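Long-range contacts in uncharacterized protein Rv2277c (Mycobacterium tuberculosis, PDB 5VUG), which is uncharacterized but contains a TIM-barrel domain of the glycerophosphodiester phosphodiesterase family and therefore probably hydrolyses phosphoric diesters: residues G19-T27 with A85-G93; Q47-Y57 with V72-L80. One frame throughout, in Å; residues are numbered along the deposited sequence.

Contact 1: residues G19-T27 with A85-G93; sequences GTRDFPENT and AGWNFTTPG
Phe-89 lies against the bend of the chain at Phe-23 and Pro-24. The pyrrolidine of Pro-24 sits over one face of the phenyl ring, displaced toward its rim. CD of Pro-24 is 4.0 Å from the centroid of the Phe-89 ring and 14° off the ring normal, a CH-pi contact. CG of Pro-24 reaches back to CG of Phe-89 at 3.9 Å. Phe-89 has CG anti to its own backbone N (chi1 180°), and this extends the ring across to the other loop. There the carbonyl oxygens of Thr-20 and Arg-21 meet the ring edge, near its plane. CG of Pro-24 also touches CA of Gly-86, and CB of Pro-24 meets the carbonyl oxygen of Ala-85. Next to it, CG2 of Thr-27 touches CB of Ala-85 at 3.9 Å.

At the exposed end, CG of Pro-92 sits over one face of the Arg-21 guanidinium, offset toward its rim and 3.4 Å from CZ of Arg-21. Two waters link the backbones. One donates to Arg-21 O and Thr-90 O, the other to Glu-25 O and Ala-85 O.

OG1 of Thr-27 donates to Pro-24 O at 2.8 Å, spanning the type II turn, and it also caps helix 28-36 at Ala-30 N. Glu-25 forms salt bridges with Arg-17 and Arg-58. The contact joins the long excursion before helix 109-114 to the beta-alpha loop after strand 12-16. That loop carries the family's Pro-Glu-Asn-Thr sequence at the C-terminal end of a barrel strand, where TIM-barrel enzymes keep their active sites, so it probably borders the active site here.

Contact 2: residues Q47-Y57 with V72-L80; sequences QVSSDGVPVLY and VNSKTVQQL
Val-72 packs its two methyls against Gln-47, Val-55 and Tyr-57 of the hairpin. The side chains of Val-72 and Val-55 run antiparallel, side by side, and CG1 of Val-72 comes within 3.7 Å of CG2 of Val-55. With chi1 at 174°, CG1 is anti to the backbone N of Val-72, and CG2 is turned to the other flank. There CG2 of Val-72 meets CD2 of Tyr-57 at 3.5 Å, oblique to the ring. The amide end of Gln-47 crosses the same methyl at a slant, with OE1 of Gln-47 nearest to CG2 of Val-72. A water bridges OE1 of Gln-47 and N of Val-72. NE2 of Gln-47 is held by Tyr-57 O, which it approaches from above the carbonyl plane, and by Pro-59 O.

Val-77 forms the second apolar point. CG2 of Val-77 is 3.9 Å from CG1 of Val-53, the two side chains meeting at an oblique angle, and it also touches CG1 of Val-55. CD1 of Leu-80 reaches CB of Ser-49 at 3.6 Å.

The turn 49-52 supplies the polar grip. Ser-50 N donates to Lys-75 O at 2.8 Å, nearly straight at 169°. Asp-51 OD1 takes two bonds. Val-77 N meets the syn side of Asp-51 OD1 at 2.9 Å. Ser-49 OG meets the anti side of Asp-51 OD1 at 2.7 Å. This carboxylate therefore ties the turn to the first turn of helix 77-80. Thr-76 and Gln-79 close a capping box at the same helix start.

The hairpin of strands 41-48 and 54-56 thus has this 3-10 and helical segment on one side. From the other side, Val-48 and Pro-54 pack on helix 134-145, while Leu-56 faces helix 109-114.

Contact 2 is nested in sequence within the loop that contact 1 closes. Their centres are about 20 Å apart. They touch where Asn-26 O lies 3.6 Å from CB of Leu-56, a packing contact. Strand 41-48 ties them further, because Asn-26 OD1 accepts a hydrogen bond from Thr-45 N. Leu-65 is a shared neighbour: Glu-25 packs on it and Tyr-57 OH bonds to its backbone N. A bound glycerol lies about 9 Å from the side chain of Thr-20 and about 12 Å from that of Gln-47. Contact 1 is thus nearer to this ligand, and neither side chain is in direct contact with it.

Contact 1: residues G19-T27 with A85-G93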
# COMPACT_ATOMS: atom_id res chain seq x y z
N GLY A 19 18.23 -24.03 6.02
CA GLY A 19 17.80 -24.77 4.85
C GLY A 19 16.62 -25.69 5.10
O GLY A 19 16.71 -26.91 4.90
N THR A 20 15.48 -25.08 5.46
CA THR A 20 14.32 -25.78 6.00
C THR A 20 13.75 -26.85 5.06
O THR A 20 13.14 -27.82 5.52
CB THR A 20 13.28 -24.73 6.41
OG1 THR A 20 12.09 -25.35 6.90
CG2 THR A 20 12.93 -23.85 5.24
N ARG A 21 13.91 -26.68 3.74
CA ARG A 21 13.38 -27.67 2.80
C ARG A 21 14.20 -28.96 2.79
O ARG A 21 13.64 -30.05 2.61
CB ARG A 21 13.32 -27.07 1.40
CG ARG A 21 12.91 -28.03 0.31
CD ARG A 21 11.49 -28.52 0.48
NE ARG A 21 10.88 -28.85 -0.80
CZ ARG A 21 11.17 -29.92 -1.54
NH1 ARG A 21 12.08 -30.80 -1.12
NH2 ARG A 21 10.55 -30.12 -2.70
N ASP A 22 15.51 -28.86 3.00
CA ASP A 22 16.41 -29.99 2.81
C ASP A 22 16.54 -30.89 4.03
O ASP A 22 16.67 -32.11 3.89
CB ASP A 22 17.80 -29.49 2.42
CG ASP A 22 17.83 -28.78 1.07
OD1 ASP A 22 16.88 -28.94 0.27
OD2 ASP A 22 18.82 -28.07 0.81
N PHE A 23 16.57 -30.31 5.23
CA PHE A 23 16.79 -31.02 6.48
C PHE A 23 16.04 -30.28 7.57
O PHE A 23 15.65 -29.12 7.38
CB PHE A 23 18.29 -31.07 6.83
CG PHE A 23 19.10 -31.88 5.87
CD1 PHE A 23 19.23 -33.25 6.04
CD2 PHE A 23 19.72 -31.28 4.78
CE1 PHE A 23 19.97 -34.00 5.15
CE2 PHE A 23 20.45 -32.03 3.87
CZ PHE A 23 20.59 -33.39 4.06
N PRO A 24 15.79 -30.93 8.73
CA PRO A 24 15.05 -30.26 9.81
C PRO A 24 15.60 -28.89 10.14
O PRO A 24 16.80 -28.74 10.42
CB PRO A 24 15.21 -31.23 10.99
CG PRO A 24 15.27 -32.59 10.32
CD PRO A 24 16.08 -32.34 9.06
N GLU A 25 14.75 -27.87 10.06
CA GLU A 25 15.23 -26.50 10.18
C GLU A 25 15.86 -26.25 11.54
O GLU A 25 15.49 -26.86 12.55
CB GLU A 25 14.08 -25.51 9.95
CG GLU A 25 12.92 -25.66 10.93
CD GLU A 25 11.90 -24.58 10.74
OE1 GLU A 25 11.26 -24.55 9.67
OE2 GLU A 25 11.74 -23.74 11.65
N ASN A 26 16.85 -25.36 11.57
CA ASN A 26 17.44 -24.91 12.83
C ASN A 26 18.05 -26.06 13.64
O ASN A 26 18.03 -26.04 14.88
CB ASN A 26 16.44 -24.10 13.65
CG ASN A 26 16.23 -22.70 13.09
OD1 ASN A 26 17.19 -22.01 12.73
ND2 ASN A 26 14.96 -22.27 13.01
N THR A 27 18.64 -27.05 12.96
CA THR A 27 19.38 -28.12 13.62
C THR A 27 20.83 -28.13 13.14
O THR A 27 21.14 -27.60 12.07
CB THR A 27 18.77 -29.51 13.38
OG1 THR A 27 18.82 -29.82 11.98
CG2 THR A 27 17.32 -29.55 13.88
N ALA A 85 13.87 -32.10 17.28
CA ALA A 85 13.38 -31.07 16.38
C ALA A 85 13.19 -31.56 14.94
O ALA A 85 12.90 -30.75 14.05
CB ALA A 85 14.31 -29.85 16.41
N GLY A 86 13.38 -32.85 14.69
CA GLY A 86 13.02 -33.46 13.43
C GLY A 86 11.71 -34.21 13.49
O GLY A 86 11.38 -34.94 12.54
N TRP A 87 10.95 -34.05 14.57
CA TRP A 87 9.80 -34.91 14.84
C TRP A 87 8.78 -34.87 13.71
O TRP A 87 8.16 -35.89 13.39
CB TRP A 87 9.14 -34.44 16.13
CG TRP A 87 8.10 -35.37 16.66
CD1 TRP A 87 6.74 -35.19 16.63
CD2 TRP A 87 8.33 -36.61 17.32
NE1 TRP A 87 6.11 -36.26 17.24
CE2 TRP A 87 7.07 -37.14 17.67
CE3 TRP A 87 9.48 -37.33 17.66
CZ2 TRP A 87 6.93 -38.35 18.34
CZ3 TRP A 87 9.34 -38.53 18.32
CH2 TRP A 87 8.07 -39.03 18.65
N ASN A 88 8.58 -33.70 13.11
CA ASN A 88 7.53 -33.49 12.11
C ASN A 88 8.07 -33.22 10.71
O ASN A 88 7.29 -32.91 9.80
CB ASN A 88 6.59 -32.38 12.56
CG ASN A 88 5.72 -32.82 13.72
OD1 ASN A 88 5.34 -33.99 13.81
ND2 ASN A 88 5.41 -31.88 14.63
N PHE A 89 9.38 -33.35 10.51
CA PHE A 89 9.95 -33.11 9.19
C PHE A 89 9.47 -34.17 8.21
O PHE A 89 9.46 -35.37 8.51
CB PHE A 89 11.48 -33.14 9.28
CG PHE A 89 12.17 -32.92 7.95
CD1 PHE A 89 12.52 -31.64 7.55
CD2 PHE A 89 12.47 -33.98 7.11
CE1 PHE A 89 13.15 -31.42 6.34
CE2 PHE A 89 13.09 -33.77 5.90
CZ PHE A 89 13.44 -32.49 5.51
N THR A 90 9.05 -33.74 7.03
CA THR A 90 8.74 -34.67 5.96
C THR A 90 9.52 -34.30 4.71
O THR A 90 9.82 -33.13 4.46
CB THR A 90 7.23 -34.73 5.64
OG1 THR A 90 6.78 -33.47 5.14
CG2 THR A 90 6.42 -35.10 6.88
N THR A 91 9.87 -35.34 3.92
CA THR A 91 10.45 -35.23 2.59
C THR A 91 9.35 -35.41 1.57
O THR A 91 8.58 -36.38 1.66
CB THR A 91 11.51 -36.32 2.39
OG1 THR A 91 12.60 -36.11 3.30
CG2 THR A 91 12.02 -36.31 0.96
N PRO A 92 9.23 -34.51 0.59
CA PRO A 92 8.09 -34.59 -0.34
C PRO A 92 8.05 -35.92 -1.08
O PRO A 92 9.08 -36.52 -1.39
CB PRO A 92 8.35 -33.43 -1.31
CG PRO A 92 9.19 -32.48 -0.53
CD PRO A 92 10.07 -33.34 0.33
N GLY A 93 6.83 -36.39 -1.34
CA GLY A 93 6.62 -37.66 -2.00
C GLY A 93 6.87 -38.85 -1.10
O GLY A 93 6.22 -39.89 -1.24
O HOH W 1 11.04 -30.97 2.98
O HOH W 2 13.14 -28.38 12.88

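Contact 2: residues Q47-Y57 with V72-L80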
# COMPACT_ATOMS: atom_id res chain seq x y z
N GLN A 47 15.75 -18.36 20.12
CA GLN A 47 14.94 -18.13 21.32
C GLN A 47 15.79 -18.47 22.53
O GLN A 47 16.94 -18.89 22.40
CB GLN A 47 13.60 -18.90 21.25
CG GLN A 47 12.73 -18.47 20.06
CD GLN A 47 11.33 -19.05 20.12
OE1 GLN A 47 10.61 -18.85 21.10
NE2 GLN A 47 10.93 -19.77 19.08
N VAL A 48 15.27 -18.26 23.74
CA VAL A 48 16.06 -18.47 24.95
C VAL A 48 15.35 -19.42 25.90
O VAL A 48 14.12 -19.34 26.10
CB VAL A 48 16.48 -17.13 25.62
CG1 VAL A 48 15.26 -16.33 26.12
CG2 VAL A 48 17.47 -17.38 26.75
N SER A 49 16.11 -20.33 26.49
CA SER A 49 15.58 -21.27 27.47
C SER A 49 15.17 -20.55 28.75
O SER A 49 15.53 -19.39 29.00
CB SER A 49 16.65 -22.31 27.81
OG SER A 49 17.69 -21.71 28.57
N SER A 50 14.43 -21.26 29.61
CA SER A 50 14.06 -20.69 30.90
C SER A 50 15.29 -20.32 31.73
O SER A 50 15.23 -19.38 32.53
CB SER A 50 13.18 -21.66 31.69
OG SER A 50 13.93 -22.77 32.15
N ASP A 51 16.40 -21.04 31.55
CA ASP A 51 17.63 -20.75 32.29
C ASP A 51 18.65 -19.96 31.46
O ASP A 51 19.86 -20.03 31.73
CB ASP A 51 18.22 -22.00 32.95
CG ASP A 51 18.46 -23.16 31.99
OD1 ASP A 51 18.03 -23.09 30.82
OD2 ASP A 51 19.08 -24.15 32.43
N GLY A 52 18.18 -19.21 30.47
CA GLY A 52 18.99 -18.17 29.87
C GLY A 52 19.99 -18.59 28.82
O GLY A 52 20.93 -17.84 28.57
N VAL A 53 19.80 -19.74 28.19
CA VAL A 53 20.70 -20.19 27.14
C VAL A 53 20.01 -20.02 25.79
O VAL A 53 18.95 -20.62 25.56
CB VAL A 53 21.14 -21.65 27.34
CG1 VAL A 53 22.08 -22.08 26.21
CG2 VAL A 53 21.80 -21.82 28.70
N PRO A 54 20.56 -19.22 24.87
CA PRO A 54 19.96 -19.13 23.54
C PRO A 54 20.02 -20.47 22.83
O PRO A 54 21.05 -21.17 22.87
CB PRO A 54 20.83 -18.08 22.83
CG PRO A 54 21.39 -17.25 23.96
CD PRO A 54 21.65 -18.25 25.07
N VAL A 55 18.90 -20.85 22.21
CA VAL A 55 18.76 -22.07 21.42
C VAL A 55 18.14 -21.70 20.08
O VAL A 55 17.62 -20.60 19.89
CB VAL A 55 17.90 -23.15 22.14
CG1 VAL A 55 18.53 -23.55 23.48
CG2 VAL A 55 16.46 -22.66 22.34
N LEU A 56 18.22 -22.62 19.12
CA LEU A 56 17.64 -22.39 17.79
C LEU A 56 16.25 -23.02 17.74
O LEU A 56 16.10 -24.23 17.92
CB LEU A 56 18.51 -22.98 16.68
CG LEU A 56 19.95 -22.50 16.58
CD1 LEU A 56 20.53 -22.93 15.24
CD2 LEU A 56 20.05 -20.97 16.75
N TYR A 57 15.24 -22.18 17.51
CA TYR A 57 13.86 -22.65 17.38
C TYR A 57 13.02 -21.51 16.83
O TYR A 57 13.13 -20.37 17.31
CB TYR A 57 13.29 -23.17 18.71
CG TYR A 57 12.01 -23.95 18.48
CD1 TYR A 57 12.05 -25.20 17.86
CD2 TYR A 57 10.78 -23.41 18.82
CE1 TYR A 57 10.89 -25.91 17.62
CE2 TYR A 57 9.61 -24.12 18.57
CZ TYR A 57 9.68 -25.37 17.96
OH TYR A 57 8.55 -26.10 17.67
N VAL A 72 9.37 -22.09 24.27
CA VAL A 72 10.78 -22.38 24.52
C VAL A 72 11.19 -21.99 25.94
O VAL A 72 11.91 -22.74 26.62
CB VAL A 72 11.66 -21.68 23.47
CG1 VAL A 72 13.14 -21.85 23.81
CG2 VAL A 72 11.36 -22.25 22.10
N ASN A 73 10.77 -20.82 26.40
CA ASN A 73 11.18 -20.37 27.73
C ASN A 73 10.43 -21.06 28.86
O ASN A 73 10.57 -20.65 30.02
CB ASN A 73 11.13 -18.84 27.86
CG ASN A 73 9.74 -18.26 27.72
OD1 ASN A 73 8.73 -18.98 27.77
ND2 ASN A 73 9.67 -16.94 27.57
N SER A 74 9.65 -22.09 28.57
CA SER A 74 9.06 -22.90 29.63
C SER A 74 9.92 -24.09 30.01
O SER A 74 9.54 -24.86 30.91
CB SER A 74 7.64 -23.36 29.26
OG SER A 74 7.66 -24.40 28.29
N LYS A 75 11.06 -24.27 29.34
CA LYS A 75 11.94 -25.41 29.57
C LYS A 75 13.38 -24.94 29.74
O LYS A 75 13.80 -23.93 29.17
CB LYS A 75 11.88 -26.41 28.39
CG LYS A 75 10.48 -26.98 28.13
CD LYS A 75 10.56 -28.23 27.26
CE LYS A 75 9.17 -28.77 26.91
NZ LYS A 75 8.35 -29.15 28.10
N THR A 76 14.13 -25.69 30.55
CA THR A 76 15.56 -25.46 30.67
C THR A 76 16.27 -25.95 29.42
O THR A 76 15.71 -26.71 28.62
CB THR A 76 16.11 -26.27 31.85
OG1 THR A 76 15.94 -27.66 31.56
CG2 THR A 76 15.36 -25.94 33.12
N VAL A 77 17.52 -25.50 29.23
CA VAL A 77 18.27 -25.94 28.06
C VAL A 77 18.47 -27.46 28.09
O VAL A 77 18.43 -28.12 27.05
CB VAL A 77 19.60 -25.16 27.93
CG1 VAL A 77 20.54 -25.50 29.07
CG2 VAL A 77 20.25 -25.46 26.58
N GLN A 78 18.67 -28.03 29.28
CA GLN A 78 18.83 -29.48 29.36
C GLN A 78 17.58 -30.19 28.85
O GLN A 78 17.67 -31.18 28.12
CB GLN A 78 19.17 -29.90 30.79
CG GLN A 78 19.42 -31.39 30.94
CD GLN A 78 19.93 -31.76 32.33
OE1 GLN A 78 20.40 -30.90 33.08
NE2 GLN A 78 19.84 -33.04 32.67
N GLN A 79 16.40 -29.67 29.20
CA GLN A 79 15.15 -30.24 28.70
C GLN A 79 14.99 -30.04 27.20
O GLN A 79 14.54 -30.96 26.50
CB GLN A 79 13.97 -29.63 29.45
CG GLN A 79 13.95 -30.03 30.92
CD GLN A 79 12.97 -29.23 31.75
OE1 GLN A 79 12.61 -28.11 31.40
NE2 GLN A 79 12.53 -29.82 32.85
N LEU A 80 15.33 -28.85 26.69
CA LEU A 80 15.17 -28.57 25.27
C LEU A 80 16.07 -29.46 24.43
O LEU A 80 15.66 -29.92 23.36
CB LEU A 80 15.50 -27.10 24.99
CG LEU A 80 14.48 -26.11 25.56
CD1 LEU A 80 15.09 -24.72 25.70
CD2 LEU A 80 13.26 -26.08 24.68
O HOH W 3 8.63 -20.16 22.32
O HOH W 4 11.85 -24.27 33.05
O HOH W 5 19.56 -26.76 32.01